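Local coordinates for protein Two-component sensor histidine kinase (Nostoc sp., PDB 6OZB) that binds the linear tetrapyrrole phycoerythrobilin in its GAF domain and, as part of a phytochrome-type sensor histidine kinase, probably senses light, at residues G48-M53 / H169-R174; A38-V43 / V65-I70; K100-V105 / G113-H118; N14-L19 / M184-D189. The protein carries 1 engineered substitution. All coordinates share one frame; numbering follows the deposited sequence. Where two conformers were deposited one is given.

Interaction 1: residues G48-M53 / H169-R174; sequences GTDRVM and HHSENR. With PEB (phycoerythrobilin), chain F.
Backbone bonds join Arg51 and His169 as an antiparallel hydrogen-bonded pair: His169 N reaches Arg51 O at 2.7 Å, almost straight, and Arg51 N returns to His169 O. Asp50 and Arg51 both sit opposite His169, a classic beta bulge. Among side-chain bonds, Asp50 OD2 accepts twice from Ser171, from N at 2.9 Å on the anti side, somewhat out of the carboxylate plane, and from OG at 2.7 Å nearly in line with the C-O bond. The same oxygen lies over one face of the His170 ring, while Asp50 N makes a weak bond to His170 ND1 at 3.0 Å in the ring plane. Strands 51-57 and 161-170 are neighbours in the antiparallel GAF-domain sheet, and here one begins as the other ends. Arg51 runs alongside His169, its CG anti to the backbone N (chi1 177°), and bends at chi3, which brings NH2 to His169 ND1 at 3.0 Å, in the guanidinium plane, though the ring is turned steeply against it. With ND1 accepting from Arg51, the His169 proton should sit on NE2, which gives a weak bond (126° at hydrogen) to phycoerythrobilin OD at 2.7 Å. Arg51 NH1 hydrogen-bonds to Pro76 O. Two carbon contacts remain: Met53 CE touches His169 CE1 at 3.6 Å, and the Thr49 CG2 methyl lies over one face of the Arg174 guanidinium, whose NH2 is salt-bridged to Glu180.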
# COMPACT_ATOMS: atom_id res chain seq x y z
N GLY C 48 21.39 12.47 4.10
CA GLY C 48 22.27 12.01 3.04
C GLY C 48 21.73 12.17 1.62
O GLY C 48 22.28 11.63 0.66
N THR C 49 20.68 12.95 1.49
CA THR C 49 20.01 13.13 0.21
C THR C 49 20.62 14.29 -0.58
O THR C 49 21.34 15.12 -0.02
CB THR C 49 18.55 13.39 0.44
OG1 THR C 49 18.44 14.42 1.42
CG2 THR C 49 17.87 12.13 0.95
N ASP C 50 20.29 14.37 -1.87
CA ASP C 50 20.95 15.32 -2.75
C ASP C 50 20.56 16.77 -2.50
O ASP C 50 21.35 17.64 -2.77
CB ASP C 50 20.65 15.02 -4.21
CG ASP C 50 21.26 13.71 -4.70
OD1 ASP C 50 22.37 13.32 -4.26
OD2 ASP C 50 20.61 13.07 -5.58
N ARG C 51 19.33 17.02 -2.04
CA ARG C 51 18.82 18.39 -1.88
C ARG C 51 17.80 18.42 -0.76
O ARG C 51 16.81 17.69 -0.81
CB ARG C 51 18.22 18.90 -3.20
CG ARG C 51 17.59 20.32 -3.15
CD ARG C 51 17.27 20.88 -4.55
NE ARG C 51 16.19 20.15 -5.21
CZ ARG C 51 15.92 20.20 -6.51
NH1 ARG C 51 16.65 20.95 -7.34
NH2 ARG C 51 14.93 19.47 -7.00
N VAL C 52 18.07 19.24 0.26
CA VAL C 52 17.12 19.47 1.36
C VAL C 52 16.81 20.96 1.35
O VAL C 52 17.70 21.78 1.19
CB VAL C 52 17.68 19.04 2.71
CG1 VAL C 52 16.78 19.46 3.86
CG2 VAL C 52 17.86 17.53 2.71
N MET C 53 15.53 21.29 1.49
CA MET C 53 15.06 22.68 1.44
C MET C 53 14.08 22.95 2.55
O MET C 53 13.38 22.04 3.00
CB MET C 53 14.40 22.96 0.11
CG MET C 53 15.29 22.70 -1.07
SD MET C 53 14.37 22.84 -2.60
CE MET C 53 13.29 21.45 -2.43
N HIS C 169 14.78 15.93 -1.33
CA HIS C 169 14.76 15.39 -2.69
C HIS C 169 16.01 14.55 -2.96
O HIS C 169 17.11 14.90 -2.52
CB HIS C 169 14.76 16.48 -3.75
CG HIS C 169 13.47 17.22 -3.88
ND1 HIS C 169 13.36 18.38 -4.64
CD2 HIS C 169 12.23 16.97 -3.40
CE1 HIS C 169 12.10 18.80 -4.61
NE2 HIS C 169 11.40 17.96 -3.87
N HIS C 170 15.84 13.47 -3.73
CA HIS C 170 16.97 12.65 -4.14
C HIS C 170 16.82 12.21 -5.58
O HIS C 170 15.71 11.91 -6.03
CB HIS C 170 17.11 11.45 -3.23
CG HIS C 170 18.47 10.85 -3.22
ND1 HIS C 170 19.58 11.57 -2.84
CD2 HIS C 170 18.90 9.62 -3.56
CE1 HIS C 170 20.64 10.78 -2.93
NE2 HIS C 170 20.26 9.60 -3.35
N SER C 171 17.95 12.20 -6.30
CA SER C 171 17.98 11.89 -7.73
C SER C 171 17.93 10.39 -8.03
O SER C 171 17.83 9.97 -9.20
CB SER C 171 19.25 12.46 -8.37
OG SER C 171 20.40 11.75 -7.95
N GLU C 172 17.98 9.58 -6.98
CA GLU C 172 17.97 8.14 -7.12
C GLU C 172 16.92 7.51 -6.25
O GLU C 172 16.51 8.06 -5.22
CB GLU C 172 19.35 7.60 -6.76
CG GLU C 172 20.41 8.09 -7.75
CD GLU C 172 21.79 7.54 -7.50
OE1 GLU C 172 21.97 6.76 -6.54
OE2 GLU C 172 22.70 7.91 -8.26
N ASN C 173 16.49 6.33 -6.68
CA ASN C 173 15.49 5.56 -5.94
C ASN C 173 15.97 5.28 -4.52
O ASN C 173 17.14 4.97 -4.27
CB ASN C 173 15.19 4.22 -6.64
CG ASN C 173 14.78 4.40 -8.10
OD1 ASN C 173 15.35 3.78 -9.00
ND2 ASN C 173 13.78 5.23 -8.34
N ARG C 174 15.07 5.41 -3.56
CA ARG C 174 15.44 4.92 -2.24
C ARG C 174 14.22 4.55 -1.44
O ARG C 174 13.10 4.89 -1.82
CB ARG C 174 16.28 5.93 -1.49
CG ARG C 174 15.67 7.26 -1.33
CD ARG C 174 16.68 8.18 -0.64
NE ARG C 174 16.04 9.25 0.08
CZ ARG C 174 15.87 9.28 1.40
NH1 ARG C 174 16.28 8.27 2.16
NH2 ARG C 174 15.28 10.32 1.96
CHC PEB F . 4.88 20.76 -4.13
NC PEB F . 2.97 19.12 -4.38
C1C PEB F . 2.28 18.20 -3.65
C2C PEB F . 2.81 18.13 -2.39
C3C PEB F . 3.84 19.04 -2.31
C4C PEB F . 3.93 19.66 -3.58
CMC PEB F . 4.63 19.24 -1.03
CAC PEB F . 2.25 17.17 -1.29
CBC PEB F . 2.70 15.74 -1.55
CGC PEB F . 4.12 15.58 -1.09
O1C PEB F . 4.39 15.83 0.12
O2C PEB F . 5.03 15.20 -1.88
ND PEB F . 6.97 19.81 -3.36
C1D PEB F . 6.03 21.00 -3.29
C2D PEB F . 6.82 22.08 -3.84
C3D PEB F . 8.07 21.65 -4.24
C4D PEB F . 8.25 20.27 -3.96
CMD PEB F . 6.26 23.51 -4.05
CAD PEB F . 9.08 22.53 -4.99
CBD PEB F . 10.40 22.47 -4.64
OD PEB F . 9.24 19.58 -4.16
NA PEB F . 1.07 20.04 -8.96
C1A PEB F . 1.52 20.96 -9.95
C2A PEB F . 0.42 21.23 -10.93
C3A PEB F . -0.79 20.42 -10.48
C4A PEB F . -0.31 19.68 -9.22
CMA PEB F . 0.10 22.75 -11.08
CBA PEB F . -1.84 19.99 -12.79
OA PEB F . 2.64 21.46 -9.95
CHA PEB F . -1.09 18.77 -8.56
CAA PEB F . -1.38 19.39 -11.45
NB PEB F . 0.44 18.42 -6.36
C1B PEB F . -0.66 18.09 -7.27
C2B PEB F . -1.40 16.95 -6.77
C3B PEB F . -0.78 16.55 -5.55
C4B PEB F . 0.39 17.46 -5.25
CHB PEB F . 1.14 17.30 -4.12
CMB PEB F . -2.60 16.35 -7.44
CAB PEB F . -1.21 15.39 -4.67
CBB PEB F . -0.35 14.19 -5.00
CGB PEB F . -0.95 13.04 -4.20
O1B PEB F . -0.91 13.10 -2.93
O2B PEB F . -1.51 12.08 -4.79

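Interaction 2: residues A38-V43 / V65-I70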
# COMPACT_ATOMS: atom_id res chain seq x y z
N ALA C 38 21.40 27.74 8.60
CA ALA C 38 22.46 26.86 9.10
C ALA C 38 21.97 25.46 9.33
O ALA C 38 22.73 24.49 9.21
CB ALA C 38 23.06 27.42 10.39
N THR C 39 20.68 25.31 9.57
CA THR C 39 20.12 24.04 9.95
C THR C 39 19.96 23.12 8.74
O THR C 39 20.13 21.91 8.85
CB THR C 39 18.73 24.21 10.64
OG1 THR C 39 18.88 24.94 11.87
CG2 THR C 39 18.10 22.86 10.92
N THR C 40 19.62 23.67 7.59
CA THR C 40 19.36 22.80 6.45
C THR C 40 20.61 22.01 6.07
O THR C 40 20.52 20.85 5.66
CB THR C 40 18.85 23.58 5.23
OG1 THR C 40 19.93 24.33 4.65
CG2 THR C 40 17.71 24.49 5.65
N ALA C 41 21.81 22.58 6.23
CA ALA C 41 23.03 21.84 5.88
C ALA C 41 23.26 20.63 6.79
O ALA C 41 23.72 19.58 6.35
CB ALA C 41 24.26 22.75 5.91
N GLU C 42 22.97 20.81 8.06
CA GLU C 42 23.13 19.72 9.02
C GLU C 42 22.06 18.67 8.76
O GLU C 42 22.31 17.48 8.85
CB GLU C 42 23.10 20.33 10.43
CG GLU C 42 24.36 21.18 10.60
CD GLU C 42 24.42 21.98 11.88
OE1 GLU C 42 23.44 21.96 12.65
OE2 GLU C 42 25.48 22.61 12.14
N VAL C 43 20.88 19.09 8.37
CA VAL C 43 19.84 18.11 8.06
C VAL C 43 20.20 17.28 6.82
O VAL C 43 20.00 16.06 6.79
CB VAL C 43 18.46 18.78 7.89
CG1 VAL C 43 17.41 17.77 7.41
CG2 VAL C 43 18.03 19.35 9.22
N VAL C 65 11.31 28.97 -1.46
CA VAL C 65 12.41 28.22 -0.90
C VAL C 65 13.33 29.21 -0.20
O VAL C 65 13.93 30.06 -0.86
CB VAL C 65 13.15 27.40 -1.98
CG1 VAL C 65 14.34 26.68 -1.39
CG2 VAL C 65 12.23 26.41 -2.64
N ILE C 66 13.39 29.15 1.12
CA ILE C 66 14.16 30.15 1.88
C ILE C 66 15.47 29.60 2.40
O ILE C 66 16.30 30.36 2.88
CB ILE C 66 13.35 30.74 3.05
CG1 ILE C 66 12.84 29.66 4.00
CG2 ILE C 66 12.20 31.56 2.49
CD1 ILE C 66 12.48 30.21 5.40
N ALA C 67 15.65 28.28 2.33
CA ALA C 67 16.94 27.67 2.67
C ALA C 67 17.11 26.36 1.91
O ALA C 67 16.13 25.66 1.64
CB ALA C 67 17.04 27.43 4.16
N GLU C 68 18.36 26.04 1.60
CA GLU C 68 18.67 24.91 0.75
C GLU C 68 20.10 24.43 0.96
O GLU C 68 21.04 25.24 1.11
CB GLU C 68 18.44 25.31 -0.69
CG GLU C 68 18.85 24.30 -1.74
CD GLU C 68 18.66 24.85 -3.11
OE1 GLU C 68 17.75 24.37 -3.82
OE2 GLU C 68 19.39 25.80 -3.47
N SER C 69 20.27 23.11 1.00
CA SER C 69 21.59 22.51 0.99
C SER C 69 21.62 21.37 -0.02
O SER C 69 20.76 20.49 -0.02
CB SER C 69 21.98 22.05 2.41
OG SER C 69 23.25 21.42 2.44
N ILE C 70 22.60 21.43 -0.91
CA ILE C 70 22.75 20.47 -1.97
C ILE C 70 24.11 19.80 -1.90
O ILE C 70 25.11 20.43 -1.61
CB ILE C 70 22.55 21.14 -3.35
CG1 ILE C 70 21.08 21.57 -3.47
CG2 ILE C 70 22.96 20.19 -4.51
CD1 ILE C 70 20.78 22.40 -4.71
O HOH W 1 22.28 25.92 3.86
O HOH W 2 25.05 19.29 4.00
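Thr40 of helix 32-47 faces Ala67 and Ser69 of strand 63-70 where the helix lies against the GAF-domain sheet; the two short axes pass 7.0 Å apart at 31°, running broadly the same way. From CB the threonine splits into two branches, described here for one of its two conformers. The methyl CG2, anti to the carbonyl carbon, meets Ala67 CB at 3.4 Å. OG1 takes the place between the backbone N and the carbonyl carbon (chi1 73°), lying beside Glu68 C and Ser69 CB. There it shares a hydrogen bond with a water 2.9 Å away, and that water donates to Glu68 O; within the helix OG1 pairs with Thr37 O. Next along the helix, Ala41 packs its CA and CB against Ser69, whose OG is 3.5 Å from Ala41 CA. No direct hydrogen bond joins helix to strand here, and two waters bridge the polar atoms of the two segments. The Glu68 side chain leaves on the far side of the strand; its carboxylate is hydrogen-bonded to Ser77 OG and Leu78 N. The second water donates to Ala41 O at 2.7 Å and is hydrogen-bonded to Ser69 OG at 3.2 Å.

Interaction 3: residues K100-V105 / G113-H118; sequences KVRSIV and GQSPVH. With PEB (phycoerythrobilin), chain F.
Arg102 and Ser115 meet in a beta hairpin made of strands 102-106 and 111-115, part of the antiparallel GAF-domain sheet. They form a hydrogen-bonded pair, and the arginine side chain adds a second grip on the same serine. Arg102 NE reaches Ser115 O at 2.8 Å, and NH2 reaches Ser115 OG at 2.9 Å with a nearly straight bond; both acceptors lie close to the guanidinium plane. Ser115 O thus accepts from Arg102 N and NE, which arrive from opposite faces of its carbonyl plane, NE well above it. Bends at chi2 and chi3 (82° and 56°) curl the chain across to the partner strand to make this possible. Val117 CG2 sits over one face of the guanidinium, toward its rim, and touches Arg102 CD at 3.6 Å, although Val117 is poorly ordered.

Ser103 and Gln114 form the non-hydrogen-bonded pair on the other face of the sheet. Gln114 NE2 donates to Ser103 OG at 2.9 Å, with the hydroxyl in the amide plane, while Val101 CG2 rests on Gln114 CB at 3.5 Å. Ile104 and Gly113 close the register with a pair of backbone bonds.

Further out, Gln185 of helix 178-201 accepts from Arg102 NH1, and Arg133, which also bonds to phycoerythrobilin, donates to Gln114 OE1. Thus Gln114 links Ser103 to a residue that holds the chromophore. The Ser103 and Val105 side chains border the ring C propionate of the bilin, where Ser103 CB lies 3.3 Å from phycoerythrobilin O1C.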
# COMPACT_ATOMS: atom_id res chain seq x y z
N LYS C 100 -1.43 16.79 9.64
CA LYS C 100 -0.01 16.98 9.74
C LYS C 100 0.73 15.81 9.07
O LYS C 100 1.71 15.29 9.59
CB LYS C 100 0.41 17.13 11.21
CG LYS C 100 -0.38 18.22 11.92
CD LYS C 100 0.37 18.72 13.14
CE LYS C 100 -0.34 19.91 13.81
NZ LYS C 100 -1.79 19.97 13.49
N VAL C 101 0.24 15.42 7.90
CA VAL C 101 0.79 14.28 7.21
C VAL C 101 2.26 14.48 6.78
O VAL C 101 2.66 15.58 6.39
CB VAL C 101 -0.10 13.96 5.97
CG1 VAL C 101 0.20 14.92 4.82
CG2 VAL C 101 0.10 12.56 5.53
N ARG C 102 3.04 13.40 6.89
CA ARG C 102 4.38 13.30 6.32
C ARG C 102 4.22 12.42 5.09
O ARG C 102 3.50 11.44 5.14
CB ARG C 102 5.37 12.71 7.32
CG ARG C 102 5.58 13.58 8.59
CD ARG C 102 4.50 13.37 9.63
NE ARG C 102 4.37 11.97 10.04
CZ ARG C 102 5.11 11.38 10.98
NH1 ARG C 102 6.08 12.04 11.61
NH2 ARG C 102 4.90 10.11 11.25
N SER C 103 4.88 12.78 3.99
CA SER C 103 4.66 12.10 2.72
C SER C 103 5.96 11.66 2.07
O SER C 103 6.89 12.44 2.00
CB SER C 103 3.94 13.02 1.74
OG SER C 103 2.66 13.41 2.19
N ILE C 104 5.98 10.41 1.60
CA ILE C 104 7.09 9.82 0.86
C ILE C 104 6.62 9.47 -0.55
O ILE C 104 5.78 8.61 -0.69
CB ILE C 104 7.58 8.52 1.54
CG1 ILE C 104 8.04 8.77 2.98
CG2 ILE C 104 8.66 7.86 0.70
CD1 ILE C 104 8.01 7.51 3.85
N VAL C 105 7.18 10.11 -1.58
CA VAL C 105 6.85 9.78 -2.96
C VAL C 105 7.95 8.92 -3.53
O VAL C 105 9.12 9.28 -3.47
CB VAL C 105 6.65 11.04 -3.85
CG1 VAL C 105 6.29 10.66 -5.25
CG2 VAL C 105 5.55 11.91 -3.26
N GLY C 113 3.49 7.44 0.18
CA GLY C 113 3.23 6.89 1.48
C GLY C 113 2.99 8.02 2.44
O GLY C 113 3.78 8.96 2.50
N GLN C 114 1.93 7.91 3.24
CA GLN C 114 1.56 9.00 4.11
C GLN C 114 1.33 8.51 5.50
O GLN C 114 0.76 7.43 5.75
CB GLN C 114 0.33 9.71 3.54
CG GLN C 114 0.71 10.50 2.28
CD GLN C 114 -0.39 11.39 1.75
OE1 GLN C 114 -1.55 10.98 1.63
NE2 GLN C 114 -0.03 12.64 1.44
N SER C 115 1.83 9.31 6.43
CA SER C 115 1.79 8.97 7.85
C SER C 115 1.35 10.20 8.60
O SER C 115 2.06 11.19 8.60
CB SER C 115 3.16 8.49 8.33
OG SER C 115 3.16 8.29 9.72
N PRO C 116 0.14 10.17 9.19
CA PRO C 116 -0.27 11.27 10.05
C PRO C 116 0.46 11.21 11.37
O PRO C 116 0.92 10.12 11.75
CB PRO C 116 -1.77 11.01 10.28
CG PRO C 116 -2.15 9.97 9.29
CD PRO C 116 -0.93 9.18 9.05
N VAL C 117 0.57 12.35 12.04
CA VAL C 117 1.04 12.38 13.41
C VAL C 117 -0.19 12.18 14.29
O VAL C 117 -0.17 11.46 15.29
CB VAL C 117 1.73 13.70 13.75
CG1 VAL C 117 2.15 13.71 15.21
CG2 VAL C 117 2.93 13.89 12.86
N HIS C 118 -1.27 12.83 13.86
CA HIS C 118 -2.58 12.81 14.51
C HIS C 118 -3.56 13.10 13.38
O HIS C 118 -3.34 14.02 12.60
CB HIS C 118 -2.59 13.82 15.67
CG HIS C 118 -1.95 13.31 16.92
ND1 HIS C 118 -1.95 11.97 17.25
CD2 HIS C 118 -1.23 13.94 17.88
CE1 HIS C 118 -1.29 11.80 18.39
NE2 HIS C 118 -0.84 12.98 18.79
CHC PEB F . 4.88 20.76 -4.13
NC PEB F . 2.97 19.12 -4.38
C1C PEB F . 2.28 18.20 -3.65
C2C PEB F . 2.81 18.13 -2.39
C3C PEB F . 3.84 19.04 -2.31
C4C PEB F . 3.93 19.66 -3.58
CMC PEB F . 4.63 19.24 -1.03
CAC PEB F . 2.25 17.17 -1.29
CBC PEB F . 2.70 15.74 -1.55
CGC PEB F . 4.12 15.58 -1.09
O1C PEB F . 4.39 15.83 0.12
O2C PEB F . 5.03 15.20 -1.88
ND PEB F . 6.97 19.81 -3.36
C1D PEB F . 6.03 21.00 -3.29
C2D PEB F . 6.82 22.08 -3.84
C3D PEB F . 8.07 21.65 -4.24
C4D PEB F . 8.25 20.27 -3.96
CMD PEB F . 6.26 23.51 -4.05
CAD PEB F . 9.08 22.53 -4.99
CBD PEB F . 10.40 22.47 -4.64
OD PEB F . 9.24 19.58 -4.16
NA PEB F . 1.07 20.04 -8.96
C1A PEB F . 1.52 20.96 -9.95
C2A PEB F . 0.42 21.23 -10.93
C3A PEB F . -0.79 20.42 -10.48
C4A PEB F . -0.31 19.68 -9.22
CMA PEB F . 0.10 22.75 -11.08
CBA PEB F . -1.84 19.99 -12.79
OA PEB F . 2.64 21.46 -9.95
CHA PEB F . -1.09 18.77 -8.56
CAA PEB F . -1.38 19.39 -11.45
NB PEB F . 0.44 18.42 -6.36
C1B PEB F . -0.66 18.09 -7.27
C2B PEB F . -1.40 16.95 -6.77
C3B PEB F . -0.78 16.55 -5.55
C4B PEB F . 0.39 17.46 -5.25
CHB PEB F . 1.14 17.30 -4.12
CMB PEB F . -2.60 16.35 -7.44
CAB PEB F . -1.21 15.39 -4.67
CBB PEB F . -0.35 14.19 -5.00
CGB PEB F . -0.95 13.04 -4.20
O1B PEB F . -0.91 13.10 -2.93
O2B PEB F . -1.51 12.08 -4.79

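Interaction 4: residues N14-L19 / M184-D189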
# COMPACT_ATOMS: atom_id res chain seq x y z
N ASN C 14 22.99 10.84 15.65
CA ASN C 14 23.05 12.00 14.79
C ASN C 14 21.81 12.88 14.86
O ASN C 14 21.96 14.09 14.90
CB ASN C 14 23.32 11.58 13.35
CG ASN C 14 24.80 11.39 13.09
OD1 ASN C 14 25.28 10.27 12.91
ND2 ASN C 14 25.53 12.50 13.06
N GLN C 15 20.59 12.32 14.89
CA GLN C 15 19.42 13.22 14.93
C GLN C 15 19.46 14.05 16.22
O GLN C 15 19.09 15.22 16.23
CB GLN C 15 18.06 12.50 14.85
CG GLN C 15 17.65 11.72 16.08
CD GLN C 15 16.35 10.93 15.92
OE1 GLN C 15 15.59 10.78 16.87
NE2 GLN C 15 16.11 10.41 14.74
N GLU C 16 19.91 13.44 17.31
CA GLU C 16 19.97 14.12 18.60
C GLU C 16 20.94 15.31 18.51
O GLU C 16 20.70 16.39 19.05
CB GLU C 16 20.39 13.14 19.69
CG GLU C 16 19.29 12.14 20.05
CD GLU C 16 18.00 12.81 20.51
OE1 GLU C 16 18.06 13.76 21.33
OE2 GLU C 16 16.91 12.40 20.04
N SER C 17 22.04 15.11 17.81
CA SER C 17 23.03 16.16 17.69
C SER C 17 22.50 17.31 16.81
O SER C 17 22.78 18.47 17.09
CB SER C 17 24.32 15.59 17.10
OG SER C 17 25.20 16.63 16.75
N VAL C 18 21.72 17.00 15.78
CA VAL C 18 21.08 18.04 14.98
C VAL C 18 20.15 18.91 15.83
O VAL C 18 20.11 20.13 15.69
CB VAL C 18 20.29 17.44 13.80
CG1 VAL C 18 19.43 18.50 13.13
CG2 VAL C 18 21.25 16.83 12.79
N LEU C 19 19.38 18.27 16.69
CA LEU C 19 18.45 19.01 17.54
C LEU C 19 19.20 19.91 18.50
O LEU C 19 18.80 21.04 18.73
CB LEU C 19 17.60 18.04 18.35
CG LEU C 19 16.55 17.19 17.61
CD1 LEU C 19 15.45 16.86 18.58
CD2 LEU C 19 16.00 17.78 16.36
N MET C 184 12.88 13.44 10.87
CA MET C 184 12.35 14.65 10.24
C MET C 184 11.33 15.32 11.15
O MET C 184 11.27 16.55 11.23
CB MET C 184 11.77 14.31 8.86
CG MET C 184 12.86 14.04 7.88
SD MET C 184 12.20 13.66 6.28
CE MET C 184 11.83 15.29 5.66
N GLN C 185 10.54 14.52 11.85
CA GLN C 185 9.47 15.06 12.69
C GLN C 185 10.05 15.81 13.88
O GLN C 185 9.57 16.88 14.25
CB GLN C 185 8.54 13.96 13.18
CG GLN C 185 7.30 14.51 13.97
CD GLN C 185 6.42 15.38 13.09
OE1 GLN C 185 5.98 14.95 12.03
NE2 GLN C 185 6.19 16.61 13.51
N MET C 186 11.10 15.27 14.47
CA MET C 186 11.76 15.94 15.59
C MET C 186 12.41 17.24 15.12
O MET C 186 12.41 18.24 15.82
CB MET C 186 12.77 15.02 16.27
CG MET C 186 12.18 13.76 16.84
SD MET C 186 13.33 12.97 17.97
CE MET C 186 14.92 13.45 17.30
N ILE C 187 12.99 17.21 13.93
CA ILE C 187 13.60 18.41 13.36
C ILE C 187 12.57 19.51 13.10
O ILE C 187 12.80 20.67 13.44
CB ILE C 187 14.36 18.09 12.06
CG1 ILE C 187 15.60 17.25 12.42
CG2 ILE C 187 14.75 19.35 11.33
CD1 ILE C 187 16.16 16.42 11.24
N VAL C 188 11.42 19.17 12.50
CA VAL C 188 10.42 20.22 12.30
C VAL C 188 9.82 20.66 13.64
O VAL C 188 9.49 21.84 13.77
CB VAL C 188 9.30 19.82 11.29
CG1 VAL C 188 9.93 19.50 9.93
CG2 VAL C 188 8.44 18.68 11.75
N ASP C 189 9.71 19.77 14.63
CA ASP C 189 9.24 20.18 15.97
C ASP C 189 10.22 21.17 16.61
O ASP C 189 9.81 22.14 17.25
CB ASP C 189 9.09 18.98 16.89
CG ASP C 189 7.88 18.10 16.54
OD1 ASP C 189 7.04 18.52 15.71
OD2 ASP C 189 7.80 16.97 17.08
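Met186 makes the broadest contact with helix 14-19, chiefly where it meets Leu19. The two helical segments run nearly parallel, 8° apart, with axes 10.0 Å from each other. Along the second helix, Gln185 turns to its own chain, NE2 donating to Asp189 OD1 at 3.0 Å from above the carboxylate plane. Met186 follows, leaving with CG anti to the carbonyl carbon (chi1 -61°), and its side chain crosses that of Leu19 at about a right angle. Leu19 CD1 packs 4.0 Å from Met186 CB, and Leu19 CD2 rests on the Met186 backbone, 3.7 Å from its O. Beyond SD the methionine bends, and the position of its terminal methyl, like its fit to Gln15, is doubtful. Ile187 comes next: its CG1 touches Leu19 CD2 at 4.0 Å and Val18 CG1 at 4.1 Å, so one branch serves two residues of the opposite helix. The interface is held by apolar contact, with no hydrogen bond between the segments. Ile187 and Val18 also meet Leu46 of helix 32-47, making this a three-helix junction, while Met184 and Val188 turn to strands 150-158 and 161-170, setting helix 178-201 against the sheet.

Overall arrangement
From the N terminus, helix 12-27 opens the longest loop, closed by interaction 4 when helix 178-201 packs beside it; the other three contacts nest inside. Helix 32-47 follows and meets strand 63-70 in interaction 2, touching interaction 4 through Val43, Val18 and Ile187. Segment 48-53 starts interaction 1 before interaction 2 has closed, so these two cross, and they touch where strands 51-57 and 63-70 run side by side. The hairpin of interaction 3 forms within the loop of interaction 1, their centres about 18 Å apart, and both border phycoerythrobilin. A probable bond from Arg102 to Gln185 ties interaction 3 to interaction 4, joining the hairpin to helix 178-201.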